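Local coordinates for protein PvdO (Pseudomonas aeruginosa, PDB 5HHA) that binds calcium and is probably a periplasmic member of the formylglycine-generating enzyme family that takes part in chromophore maturation, at residues G121-A126 with S198-F203; L45-F50 with A74-I79; G60-E65 with S263-N268; W220-W225 with G236-E241. All coordinates share one frame; numbering follows the deposited sequence. Where two conformers were deposited one is given.

Contact 1 (G121-A126 with S198-F203); sequences GPRQPA and SPVGSF
Arg123 and Val200 join two irregular segments through a single backbone hydrogen bond, a worked example of how one peptide carbonyl can organise the meeting of two loops. Val200 N donates to Arg123 O over 2.8 Å, with an N-H...O angle of 165°. The same oxygen also receives a CA-H...O contact from Pro199, whose CA lies 3.4 Å from Arg123 O, and the CG1 methyl of Val200 reaches to 3.3 Å of it, so apolar groups crowd round the bonded carbonyl.

The apolar contacts flank this bond. With its CG1 anti to the carbonyl carbon (chi1 -60°), Val200 turns that methyl to Pro125, and CG1 and Pro125 CG meet at 4.2 Å as the two side chains lie alongside, pointing opposite ways. The other methyl, CG2, lies 3.6 Å from Arg123 NH1, and here the arginine runs roughly perpendicular to the valine. Pro125 CD in turn rests 3.4 Å from Ser198 O.

Turns present these groups. A type I turn, Gly121 to Gln124, carries Arg123; a type II turn, Pro199 to Ser202, carries Val200, and Ser202 OG closes it by donating to Pro199 O. One water donates to Val200 O and receives a weak bond from Arg123 NH1.

Ser198 OG, weakly bonded to the calcium ligand Asn186, brings the second loop close to the metal site. The first loop, which leads to helix 131-145, pairs its backbone with residues 84-87, just before and in the first turn of helix 86-96, while Asn216 and Asp212 hold the second, ahead of strand 218-221.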
loop_
_atom_site.group_PDB
_atom_site.type_symbol
_atom_site.label_atom_id
_atom_site.label_comp_id
_atom_site.label_asym_id
_atom_site.label_seq_id
_atom_site.Cartn_x
_atom_site.Cartn_y
_atom_site.Cartn_z
ATOM N N GLY A 121 1.009 17.543 5.675
ATOM C CA GLY A 121 -0.302 17.862 6.193
ATOM C C GLY A 121 -1.089 16.613 6.566
ATOM O O GLY A 121 -0.657 15.477 6.320
ATOM N N PRO A 122 -2.265 16.782 7.149
ATOM C CA PRO A 122 -2.989 15.660 7.740
ATOM C C PRO A 122 -3.585 14.681 6.732
ATOM O O PRO A 122 -3.895 13.572 7.142
ATOM C CB PRO A 122 -4.087 16.348 8.541
ATOM C CG PRO A 122 -4.284 17.653 7.800
ATOM C CD PRO A 122 -2.917 18.071 7.451
ATOM N N ARG A 123 -3.696 15.064 5.462
ATOM C CA ARG A 123 -4.173 14.132 4.453
ATOM C C ARG A 123 -3.050 13.529 3.628
ATOM O O ARG A 123 -3.326 12.695 2.776
ATOM C CB ARG A 123 -5.176 14.797 3.522
ATOM C CG ARG A 123 -6.348 15.398 4.275
ATOM C CD ARG A 123 -7.608 14.731 3.964
ATOM N NE ARG A 123 -7.756 13.607 4.855
ATOM C CZ ARG A 123 -8.237 12.425 4.505
ATOM N NH1 ARG A 123 -8.632 12.196 3.252
ATOM N NH2 ARG A 123 -8.327 11.483 5.435
ATOM N N GLN A 124 -1.805 13.898 3.873
ATOM C CA GLN A 124 -0.721 13.147 3.246
ATOM C C GLN A 124 -0.617 11.796 3.959
ATOM O O GLN A 124 -1.080 11.622 5.078
ATOM C CB GLN A 124 0.588 13.914 3.338
ATOM C CG GLN A 124 0.799 14.892 2.176
ATOM C CD GLN A 124 1.873 15.912 2.483
ATOM O OE1 GLN A 124 3.062 15.673 2.312
ATOM N NE2 GLN A 124 1.457 17.081 2.947
ATOM N N PRO A 125 -0.000 10.791 3.308
ATOM C CA PRO A 125 0.089 9.473 3.948
ATOM C C PRO A 125 0.906 9.489 5.231
ATOM O O PRO A 125 1.951 10.145 5.330
ATOM C CB PRO A 125 0.799 8.603 2.897
ATOM C CG PRO A 125 0.594 9.307 1.614
ATOM C CD PRO A 125 0.525 10.781 1.936
ATOM N N ALA A 126 0.453 8.711 6.204
ATOM C CA ALA A 126 1.281 8.374 7.354
ATOM C C ALA A 126 2.531 7.647 6.874
ATOM O O ALA A 126 2.473 6.767 5.989
ATOM C CB ALA A 126 0.519 7.484 8.302
ATOM N N SER A 198 1.766 13.531 -1.729
ATOM C CA SER A 198 0.596 14.314 -2.049
ATOM C C SER A 198 -0.529 13.902 -1.115
ATOM O O SER A 198 -0.561 12.797 -0.590
ATOM C CB SER A 198 0.183 14.031 -3.504
ATOM O OG SER A 198 0.227 12.619 -3.793
ATOM N N PRO A 199 -1.502 14.798 -0.895
ATOM C CA PRO A 199 -2.668 14.373 -0.128
ATOM C C PRO A 199 -3.257 13.141 -0.768
ATOM O O PRO A 199 -3.283 13.015 -1.987
ATOM C CB PRO A 199 -3.630 15.572 -0.228
ATOM C CG PRO A 199 -2.760 16.725 -0.584
ATOM C CD PRO A 199 -1.595 16.184 -1.369
ATOM N N VAL A 200 -3.774 12.231 0.035
ATOM C CA VAL A 200 -4.337 11.014 -0.526
ATOM C C VAL A 200 -5.487 11.377 -1.464
ATOM O O VAL A 200 -6.266 12.310 -1.190
ATOM C CB VAL A 200 -4.769 10.026 0.573
ATOM C CG1 VAL A 200 -3.559 9.648 1.435
ATOM C CG2 VAL A 200 -5.921 10.597 1.431
ATOM N N GLY A 201 -5.583 10.670 -2.589
ATOM C CA GLY A 201 -6.664 10.900 -3.529
ATOM C C GLY A 201 -6.471 12.096 -4.448
ATOM O O GLY A 201 -7.467 12.668 -4.918
ATOM N N SER A 202 -5.238 12.510 -4.723
ATOM C CA SER A 202 -4.969 13.653 -5.588
ATOM C C SER A 202 -5.003 13.275 -7.070
ATOM O O SER A 202 -4.835 14.162 -7.931
ATOM C CB SER A 202 -3.634 14.298 -5.249
ATOM O OG SER A 202 -3.679 14.875 -3.952
ATOM N N PHE A 203 -5.229 11.998 -7.365
ATOM C CA PHE A 203 -5.283 11.497 -8.745
ATOM C C PHE A 203 -6.514 10.595 -8.836
ATOM O O PHE A 203 -7.092 10.220 -7.811
ATOM C CB PHE A 203 -3.998 10.710 -9.086
ATOM C CG PHE A 203 -2.747 11.492 -8.825
ATOM C CD1 PHE A 203 -2.125 11.459 -7.596
ATOM C CD2 PHE A 203 -2.220 12.334 -9.792
ATOM C CE1 PHE A 203 -1.000 12.254 -7.344
ATOM C CE2 PHE A 203 -1.112 13.093 -9.549
ATOM C CZ PHE A 203 -0.501 13.068 -8.324
HETATM O O HOH W 1 -6.942 14.080 0.910
#

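Contact 2 (L45-F50 with A74-I79); sequences LPAGSF and AKPFAI
Ala74 opens the second segment with a packing contact: Ala47 CB rests 3.6 Å from Ala74 O, and the same methyl leans over the backbone as far as Pro76. At Lys75 the contact is made by the main chain, whose C lies near Ala47 CB. Pro76 then fills the angle between the two chains, its ring CD 4.0 Å from Ala47 CB and its CB 3.3 Å from Leu45 O.

With Phe77 regular pairing begins. It forms an antiparallel hydrogen-bonded pair with Leu45, a two-bond example of how two inner strands of a sheet are joined in register: Leu45 N donates to Phe77 O at 2.8 Å, and Phe77 N returns a longer bond of 3.3 Å to Leu45 O. Both side chains lie on the same side of the sheet. Phe77 CG stands between its backbone N and carbonyl carbon (chi1 62°), which swings the ring toward Leu45; Leu45 CB lies over one ring face, displaced toward the rim, while Leu45 CD1 meets Phe77 CZ at 3.8 Å. Ile79 continues the cluster, its CD1 3.9 Å from Leu45 CD1, so that this one leucine methyl is shared by an aromatic and a branched aliphatic neighbour. Phe73 and Tyr159 of helix 154-162 also pack against the Phe77 ring, and Phe208 against Leu45.

The chemistry is thus divided: two backbone bonds fix the strand alignment at Leu45 and Phe77, and the side chains in contact are apolar, some packing against main-chain oxygens, so that strands 42-52 and 77-80 present a hydrophobic surface to helix 154-162 and to the loop carrying Phe208.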
loop_
_atom_site.group_PDB
_atom_site.type_symbol
_atom_site.label_atom_id
_atom_site.label_comp_id
_atom_site.label_asym_id
_atom_site.label_seq_id
_atom_site.Cartn_x
_atom_site.Cartn_y
_atom_site.Cartn_z
ATOM N N LEU A 45 -13.903 -4.573 -1.758
ATOM C CA LEU A 45 -13.407 -5.264 -2.948
ATOM C C LEU A 45 -14.203 -6.542 -3.169
ATOM O O LEU A 45 -14.547 -7.237 -2.239
ATOM C CB LEU A 45 -11.915 -5.602 -2.818
ATOM C CG LEU A 45 -10.963 -4.431 -2.517
ATOM C CD1 LEU A 45 -9.516 -4.894 -2.690
ATOM C CD2 LEU A 45 -11.221 -3.258 -3.417
ATOM N N PRO A 46 -14.457 -6.885 -4.435
ATOM C CA PRO A 46 -15.249 -8.071 -4.751
ATOM C C PRO A 46 -14.479 -9.347 -4.529
ATOM O O PRO A 46 -13.245 -9.390 -4.584
ATOM C CB PRO A 46 -15.549 -7.887 -6.237
ATOM C CG PRO A 46 -14.444 -7.078 -6.748
ATOM C CD PRO A 46 -14.070 -6.135 -5.635
ATOM N N ALA A 47 -15.201 -10.413 -4.222
ATOM C CA ALA A 47 -14.662 -11.749 -4.339
ATOM C C ALA A 47 -14.320 -12.012 -5.797
ATOM O O ALA A 47 -14.860 -11.371 -6.684
ATOM C CB ALA A 47 -15.672 -12.768 -3.846
ATOM N N GLY A 48 -13.422 -12.956 -6.044
ATOM C CA GLY A 48 -13.017 -13.306 -7.394
ATOM C C GLY A 48 -11.585 -13.766 -7.421
ATOM O O GLY A 48 -10.920 -13.793 -6.392
ATOM N N SER A 49 -11.115 -14.124 -8.608
ATOM C CA SER A 49 -9.736 -14.526 -8.823
ATOM C C SER A 49 -9.049 -13.528 -9.717
ATOM O O SER A 49 -9.678 -12.786 -10.472
ATOM C CB SER A 49 -9.660 -15.887 -9.514
ATOM O OG SER A 49 -10.224 -16.884 -8.722
ATOM N N PHE A 50 -7.733 -13.520 -9.635
ATOM C CA PHE A 50 -6.940 -12.722 -10.560
ATOM C C PHE A 50 -5.599 -13.376 -10.795
ATOM O O PHE A 50 -5.182 -14.215 -10.034
ATOM C CB PHE A 50 -6.744 -11.271 -10.061
ATOM C CG PHE A 50 -5.614 -11.101 -9.056
ATOM C CD1 PHE A 50 -5.652 -11.682 -7.790
ATOM C CD2 PHE A 50 -4.496 -10.331 -9.392
ATOM C CE1 PHE A 50 -4.610 -11.502 -6.900
ATOM C CE2 PHE A 50 -3.454 -10.164 -8.501
ATOM C CZ PHE A 50 -3.525 -10.734 -7.250
ATOM N N ALA A 74 -12.196 -15.848 -1.900
ATOM C CA ALA A 74 -13.524 -16.487 -1.822
ATOM C C ALA A 74 -14.607 -15.507 -1.350
ATOM O O ALA A 74 -15.787 -15.635 -1.703
ATOM C CB ALA A 74 -13.474 -17.717 -0.914
ATOM N N LYS A 75 -14.211 -14.498 -0.578
ATOM C CA LYS A 75 -15.156 -13.588 0.047
ATOM C C LYS A 75 -14.762 -12.143 -0.219
ATOM O O LYS A 75 -13.561 -11.806 -0.251
ATOM C CB LYS A 75 -15.188 -13.811 1.563
ATOM C CG LYS A 75 -15.650 -15.197 1.978
ATOM C CD LYS A 75 -15.935 -15.271 3.467
ATOM C CE LYS A 75 -16.527 -16.636 3.811
ATOM N NZ LYS A 75 -16.952 -16.738 5.241
ATOM N N PRO A 76 -15.747 -11.274 -0.402
ATOM C CA PRO A 76 -15.407 -9.851 -0.446
ATOM C C PRO A 76 -14.768 -9.390 0.870
ATOM O O PRO A 76 -14.972 -9.980 1.926
ATOM C CB PRO A 76 -16.752 -9.170 -0.687
ATOM C CG PRO A 76 -17.772 -10.151 -0.226
ATOM C CD PRO A 76 -17.202 -11.515 -0.397
ATOM N N PHE A 77 -13.942 -8.350 0.787
ATOM C CA PHE A 77 -13.241 -7.818 1.951
ATOM C C PHE A 77 -12.983 -6.354 1.659
ATOM O O PHE A 77 -13.058 -5.914 0.512
ATOM C CB PHE A 77 -11.927 -8.565 2.209
ATOM C CG PHE A 77 -10.941 -8.455 1.092
ATOM C CD1 PHE A 77 -11.065 -9.222 -0.048
ATOM C CD2 PHE A 77 -9.854 -7.587 1.203
ATOM C CE1 PHE A 77 -10.141 -9.110 -1.088
ATOM C CE2 PHE A 77 -8.917 -7.482 0.188
ATOM C CZ PHE A 77 -9.059 -8.230 -0.953
ATOM N N ALA A 78 -12.723 -5.563 2.694
ATOM C CA ALA A 78 -12.487 -4.134 2.510
ATOM C C ALA A 78 -11.011 -3.794 2.693
ATOM O O ALA A 78 -10.320 -4.408 3.499
ATOM C CB ALA A 78 -13.335 -3.349 3.496
ATOM N N ILE A 79 -10.573 -2.778 1.965
ATOM C CA ILE A 79 -9.264 -2.161 2.207
ATOM C C ILE A 79 -9.457 -0.674 2.303
ATOM O O ILE A 79 -10.444 -0.142 1.827
ATOM C CB ILE A 79 -8.204 -2.523 1.114
ATOM C CG1 ILE A 79 -8.558 -1.886 -0.226
ATOM C CG2 ILE A 79 -8.002 -4.011 0.996
ATOM C CD1 ILE A 79 -7.379 -1.943 -1.222
#

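Contact 3 (G60-E65 with S263-N268); sequences GRQPDE and SGNRNN
Arg266 NH1 donates to Asp64 O at 2.8 Å, and this bond is the direct polar link between the two segments. The oxygen lies at the edge of the guanidinium, near its plane, and the N-H...O angle is 154°. The carboxylate of Asp64 is not the acceptor: OD2 lies 4.5 Å from Arg266 NH1, well out of the guanidinium plane, so any attraction is between charges only; the group lies instead alongside the aliphatic part of the arginine, OD2 being 3.7 Å from Arg266 CB. The bend of the arginine at chi3 (78°) carries the guanidinium round to the backbone carbonyl.

Beside it, Glu65 runs extended past Gly264, with Glu65 CG 3.4 Å from Gly264 O. Two waters complete the first shell. One accepts from Arg266 N and lies within donating distance of both Asp64 OD1 and Glu65 OE2; the other sits between Asp64 OD2 and Arg266 O. The two illustrate how solvent can link carboxylates to backbone N and O atoms with which they form no direct hydrogen bond.

Further out, Glu65 and Arg266 have other partners. Glu65 OE1 is hydrogen-bonded to Thr54 and OE2 forms a salt bridge with Arg262, while Gln62 N reaches OE2 from above the carboxylate plane over 3.1 Å. Arg266 NE pairs with Glu154 at the start of helix 154-162, and NH1 bonds also to His228 O, which together restrain the guanidinium's rotation.

The contact thereby ties the loop between strands 42-52 and 69-73 to strand 266-269, which runs antiparallel to strand 247-251, where Gln248 and Arg250 pack on Arg266.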
loop_
_atom_site.group_PDB
_atom_site.type_symbol
_atom_site.label_atom_id
_atom_site.label_comp_id
_atom_site.label_asym_id
_atom_site.label_seq_id
_atom_site.Cartn_x
_atom_site.Cartn_y
_atom_site.Cartn_z
ATOM N N GLY A 60 10.200 -3.298 -17.811
ATOM C CA GLY A 60 10.542 -3.091 -16.418
ATOM C C GLY A 60 10.437 -4.294 -15.515
ATOM O O GLY A 60 10.832 -4.186 -14.360
ATOM N N ARG A 61 9.928 -5.432 -15.992
ATOM C CA ARG A 61 9.677 -6.546 -15.109
ATOM C C ARG A 61 10.943 -7.041 -14.438
ATOM O O ARG A 61 11.969 -7.257 -15.101
ATOM C CB ARG A 61 9.084 -7.747 -15.885
ATOM C CG ARG A 61 8.958 -9.015 -15.023
ATOM C CD ARG A 61 8.780 -10.244 -15.899
ATOM N NE ARG A 61 8.340 -11.481 -15.283
ATOM C CZ ARG A 61 9.164 -12.392 -14.814
ATOM N NH1 ARG A 61 10.460 -12.182 -14.875
ATOM N NH2 ARG A 61 8.676 -13.529 -14.303
ATOM N N GLN A 62 10.855 -7.312 -13.142
ATOM C CA GLN A 62 11.972 -7.843 -12.384
ATOM C C GLN A 62 11.805 -9.334 -12.145
ATOM O O GLN A 62 10.703 -9.863 -12.190
ATOM C CB GLN A 62 12.050 -7.123 -11.040
ATOM C CG GLN A 62 11.971 -5.613 -11.152
ATOM C CD GLN A 62 13.256 -5.041 -11.694
ATOM O OE1 GLN A 62 14.347 -5.398 -11.241
ATOM N NE2 GLN A 62 13.151 -4.155 -12.667
ATOM N N PRO A 63 12.915 -10.041 -11.898
ATOM C CA PRO A 63 12.866 -11.510 -11.896
ATOM C C PRO A 63 12.015 -12.164 -10.823
ATOM O O PRO A 63 11.596 -13.308 -11.023
ATOM C CB PRO A 63 14.345 -11.904 -11.763
ATOM C CG PRO A 63 15.094 -10.742 -12.265
ATOM C CD PRO A 63 14.297 -9.524 -11.971
ATOM N N ASP A 64 11.747 -11.470 -9.720
ATOM C CA ASP A 64 10.934 -12.059 -8.668
ATOM C C ASP A 64 9.437 -11.971 -8.911
ATOM O O ASP A 64 8.657 -12.377 -8.036
ATOM C CB ASP A 64 11.273 -11.470 -7.290
ATOM C CG ASP A 64 11.001 -9.972 -7.159
ATOM O OD1 ASP A 64 10.682 -9.306 -8.159
ATOM O OD2 ASP A 64 11.123 -9.479 -6.022
ATOM N N GLU A 65 9.011 -11.493 -10.083
ATOM C CA GLU A 65 7.593 -11.281 -10.376
ATOM C C GLU A 65 6.943 -12.482 -11.061
ATOM O O GLU A 65 5.882 -12.375 -11.648
ATOM C CB GLU A 65 7.413 -10.033 -11.220
ATOM C CG GLU A 65 7.850 -8.771 -10.476
ATOM C CD GLU A 65 7.952 -7.539 -11.340
ATOM O OE1 GLU A 65 7.197 -7.417 -12.313
ATOM O OE2 GLU A 65 8.744 -6.635 -11.035
ATOM N N SER A 263 1.869 -2.509 -11.381
ATOM C CA SER A 263 1.083 -3.239 -10.396
ATOM C C SER A 263 1.791 -4.453 -9.816
ATOM O O SER A 263 1.495 -4.858 -8.681
ATOM C CB SER A 263 -0.233 -3.672 -11.006
ATOM O OG SER A 263 -1.078 -2.574 -11.268
ATOM N N GLY A 264 2.665 -5.097 -10.588
ATOM C CA GLY A 264 3.358 -6.284 -10.138
ATOM C C GLY A 264 4.711 -6.081 -9.493
ATOM O O GLY A 264 5.332 -7.047 -9.072
ATOM N N ASN A 265 5.175 -4.843 -9.392
ATOM C CA ASN A 265 6.472 -4.575 -8.775
ATOM C C ASN A 265 6.498 -5.043 -7.331
ATOM O O ASN A 265 5.530 -4.796 -6.596
ATOM C CB ASN A 265 6.790 -3.077 -8.847
ATOM C CG ASN A 265 8.291 -2.773 -8.612
ATOM O OD1 ASN A 265 8.721 -2.472 -7.518
ATOM N ND2 ASN A 265 9.045 -2.833 -9.654
ATOM N N ARG A 266 7.602 -5.641 -6.906
ATOM C CA ARG A 266 7.748 -6.145 -5.544
ATOM C C ARG A 266 8.958 -5.496 -4.901
ATOM O O ARG A 266 9.901 -5.103 -5.588
ATOM C CB ARG A 266 7.965 -7.675 -5.537
ATOM C CG ARG A 266 6.911 -8.432 -6.308
ATOM C CD ARG A 266 7.164 -9.929 -6.308
ATOM N NE ARG A 266 6.747 -10.492 -5.028
ATOM C CZ ARG A 266 7.095 -11.699 -4.582
ATOM N NH1 ARG A 266 7.891 -12.477 -5.304
ATOM N NH2 ARG A 266 6.635 -12.133 -3.419
ATOM N N ASN A 267 8.968 -5.409 -3.577
ATOM C CA ASN A 267 10.146 -4.961 -2.846
ATOM C C ASN A 267 10.028 -5.488 -1.425
ATOM O O ASN A 267 9.051 -6.145 -1.081
ATOM C CB ASN A 267 10.237 -3.428 -2.908
ATOM C CG ASN A 267 11.670 -2.919 -2.766
ATOM O OD1 ASN A 267 12.571 -3.616 -2.319
ATOM N ND2 ASN A 267 11.879 -1.682 -3.147
ATOM N N ASN A 268 11.026 -5.217 -0.605
ATOM C CA ASN A 268 11.080 -5.773 0.744
ATOM C C ASN A 268 11.822 -4.816 1.666
ATOM O O ASN A 268 12.500 -3.909 1.219
ATOM C CB ASN A 268 11.727 -7.171 0.741
ATOM C CG ASN A 268 13.178 -7.136 0.357
ATOM O OD1 ASN A 268 13.544 -7.489 -0.773
ATOM N ND2 ASN A 268 14.008 -6.669 1.250
HETATM O O HOH W 2 9.769 -6.677 -8.472
HETATM O O HOH W 3 11.930 -7.063 -5.486
#

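Contact 4 (W220-W225 with G236-E241); sequences WVADCW and GSAWME
Trp239 N donates to Asp223 OD2 at 2.9 Å, nearly straight at 171°, and approaches from above the carboxylate plane. A water donates to that same oxygen and to Ser237 O, so OD2 is gripped by two donors. The other oxygen, OD1, accepts from Glu154 N at the head of helix 154-162. Between them these three bonds hold the carboxylate in place, and the arrangement exemplifies an aspartate that joins a loop N-H to the first N-H of a helix.

A second link runs the other way: Cys224 N donates to Trp239 O over 3.0 Å, more bent at 132°. Ala222 O is satisfied by Tyr131 OH, while Met240 folds back over it. Bent at both chi2 and chi3, the methionine brings SD to 3.5 Å from Ala222 O and its CE to 3.8 Å from Cys224 SG. The alanine methyls, Ala222 CB and Ala238 CB, meet at 3.9 Å. Glu241 lays CG against Cys224 CB and sends OE2 to His226.

Cys224 is disulfide-bonded to Cys244, further along the loop that contains residues 236-241 and leads to strand 247-251. At Ala222 the chain turns a corner between strands 218-221 and 223-224, with Tyr131 of helix 131-145 alongside Met240.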
loop_
_atom_site.group_PDB
_atom_site.type_symbol
_atom_site.label_atom_id
_atom_site.label_comp_id
_atom_site.label_asym_id
_atom_site.label_seq_id
_atom_site.Cartn_x
_atom_site.Cartn_y
_atom_site.Cartn_z
ATOM N N TRP A 220 3.579 -1.233 3.725
ATOM C CA TRP A 220 3.741 -2.523 4.355
ATOM C C TRP A 220 2.603 -3.472 3.970
ATOM O O TRP A 220 1.442 -3.060 3.897
ATOM C CB TRP A 220 3.703 -2.384 5.876
ATOM C CG TRP A 220 4.833 -1.622 6.461
ATOM C CD1 TRP A 220 4.763 -0.369 6.984
ATOM C CD2 TRP A 220 6.204 -2.046 6.599
ATOM N NE1 TRP A 220 6.000 0.007 7.452
ATOM C CE2 TRP A 220 6.899 -0.992 7.217
ATOM C CE3 TRP A 220 6.912 -3.199 6.246
ATOM C CZ2 TRP A 220 8.250 -1.065 7.520
ATOM C CZ3 TRP A 220 8.258 -3.266 6.546
ATOM C CH2 TRP A 220 8.916 -2.198 7.166
ATOM N N VAL A 221 2.958 -4.738 3.752
ATOM C CA VAL A 221 1.990 -5.839 3.725
ATOM C C VAL A 221 2.518 -6.919 4.673
ATOM O O VAL A 221 3.647 -6.862 5.127
ATOM C CB VAL A 221 1.720 -6.386 2.305
ATOM C CG1 VAL A 221 1.175 -5.278 1.403
ATOM C CG2 VAL A 221 2.966 -6.980 1.706
ATOM N N ALA A 222 1.702 -7.935 4.959
ATOM C CA ALA A 222 2.030 -8.857 6.038
ATOM C C ALA A 222 3.131 -9.837 5.666
ATOM O O ALA A 222 3.873 -10.296 6.532
ATOM C CB ALA A 222 0.804 -9.648 6.481
ATOM N N ASP A 223 3.204 -10.220 4.390
ATOM C CA ASP A 223 3.967 -11.372 3.946
ATOM C C ASP A 223 5.441 -11.275 4.263
ATOM O O ASP A 223 6.059 -10.216 4.145
ATOM C CB ASP A 223 3.851 -11.566 2.421
ATOM C CG ASP A 223 2.426 -11.678 1.943
ATOM O OD1 ASP A 223 1.587 -10.853 2.346
ATOM O OD2 ASP A 223 2.150 -12.605 1.139
ATOM N N CYS A 224 6.024 -12.418 4.604
ATOM C CA CYS A 224 7.469 -12.544 4.619
ATOM C C CYS A 224 8.012 -12.555 3.204
ATOM O O CYS A 224 7.321 -12.899 2.280
ATOM C CB CYS A 224 7.893 -13.811 5.357
ATOM S SG CYS A 224 7.420 -13.702 7.112
ATOM N N TRP A 225 9.269 -12.174 3.063
ATOM C CA TRP A 225 9.878 -12.041 1.745
ATOM C C TRP A 225 10.162 -13.390 1.086
ATOM O O TRP A 225 10.661 -14.339 1.727
ATOM C CB TRP A 225 11.203 -11.276 1.869
ATOM C CG TRP A 225 11.997 -11.280 0.590
ATOM C CD1 TRP A 225 11.701 -10.609 -0.546
ATOM C CD2 TRP A 225 13.212 -11.993 0.331
ATOM N NE1 TRP A 225 12.643 -10.856 -1.509
ATOM C CE2 TRP A 225 13.586 -11.706 -0.995
ATOM C CE3 TRP A 225 14.012 -12.851 1.093
ATOM C CZ2 TRP A 225 14.730 -12.246 -1.588
ATOM C CZ3 TRP A 225 15.153 -13.394 0.506
ATOM C CH2 TRP A 225 15.506 -13.080 -0.818
ATOM N N GLY A 236 -5.403 -15.930 -1.253
ATOM C CA GLY A 236 -5.380 -14.542 -0.800
ATOM C C GLY A 236 -4.710 -14.329 0.543
ATOM O O GLY A 236 -4.574 -13.181 0.996
ATOM N N SER A 237 -4.306 -15.397 1.203
ATOM C CA SER A 237 -3.600 -15.290 2.469
ATOM C C SER A 237 -2.209 -14.721 2.260
ATOM O O SER A 237 -1.641 -14.762 1.157
ATOM C CB SER A 237 -3.518 -16.663 3.174
ATOM O OG SER A 237 -2.709 -17.583 2.470
ATOM N N ALA A 238 -1.634 -14.281 3.364
ATOM C CA ALA A 238 -0.238 -13.849 3.419
ATOM C C ALA A 238 0.705 -15.035 3.451
ATOM O O ALA A 238 0.421 -16.052 4.123
ATOM C CB ALA A 238 -0.025 -13.024 4.640
ATOM N N TRP A 239 1.834 -14.930 2.765
ATOM C CA TRP A 239 2.836 -15.975 2.699
ATOM C C TRP A 239 3.817 -15.762 3.816
ATOM O O TRP A 239 4.746 -14.957 3.701
ATOM C CB TRP A 239 3.519 -15.905 1.344
ATOM C CG TRP A 239 4.323 -17.090 0.949
ATOM C CD1 TRP A 239 4.553 -18.228 1.667
ATOM C CD2 TRP A 239 5.017 -17.235 -0.292
ATOM N NE1 TRP A 239 5.347 -19.082 0.923
ATOM C CE2 TRP A 239 5.661 -18.481 -0.269
ATOM C CE3 TRP A 239 5.171 -16.412 -1.413
ATOM C CZ2 TRP A 239 6.430 -18.931 -1.333
ATOM C CZ3 TRP A 239 5.943 -16.850 -2.452
ATOM C CH2 TRP A 239 6.569 -18.111 -2.411
ATOM N N MET A 240 3.578 -16.474 4.922
ATOM C CA MET A 240 4.359 -16.304 6.126
ATOM C C MET A 240 5.418 -17.385 6.295
ATOM O O MET A 240 5.324 -18.481 5.737
ATOM C CB MET A 240 3.431 -16.290 7.343
ATOM C CG MET A 240 2.312 -15.252 7.304
ATOM S SD MET A 240 2.880 -13.576 6.964
ATOM C CE MET A 240 3.872 -13.208 8.407
ATOM N N GLU A 241 6.446 -17.045 7.048
ATOM C CA GLU A 241 7.452 -18.005 7.467
ATOM C C GLU A 241 7.566 -17.824 8.972
ATOM O O GLU A 241 7.233 -16.760 9.512
ATOM C CB GLU A 241 8.793 -17.768 6.755
ATOM C CG GLU A 241 8.726 -17.848 5.212
ATOM C CD GLU A 241 8.505 -19.252 4.690
ATOM O OE1 GLU A 241 8.703 -20.194 5.490
ATOM O OE2 GLU A 241 8.132 -19.430 3.502
HETATM O O HOH W 4 -0.170 -12.804 -0.261
#

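Overall arrangement
From the N terminus, contact 2 closes first, joining strand 42-52 to strand 77-80 across a loop that includes residues 60-65. That loop opens contact 3, whose second half arrives only near residue 263, so contacts 2 and 3 cross along the chain. Within the long span of contact 3 lie contact 1, closed between 121-126 and 198-203, and then contact 4, a short closure between 220-225 and 236-241. Contacts 2, 3 and 4 reach the same mixed sheet; contacts 3 and 4 touch where Asn268 packs on Trp225. Contact 1, its centre about 25 Å from that of contact 3, joins loops on the opposite side of the chain's centre.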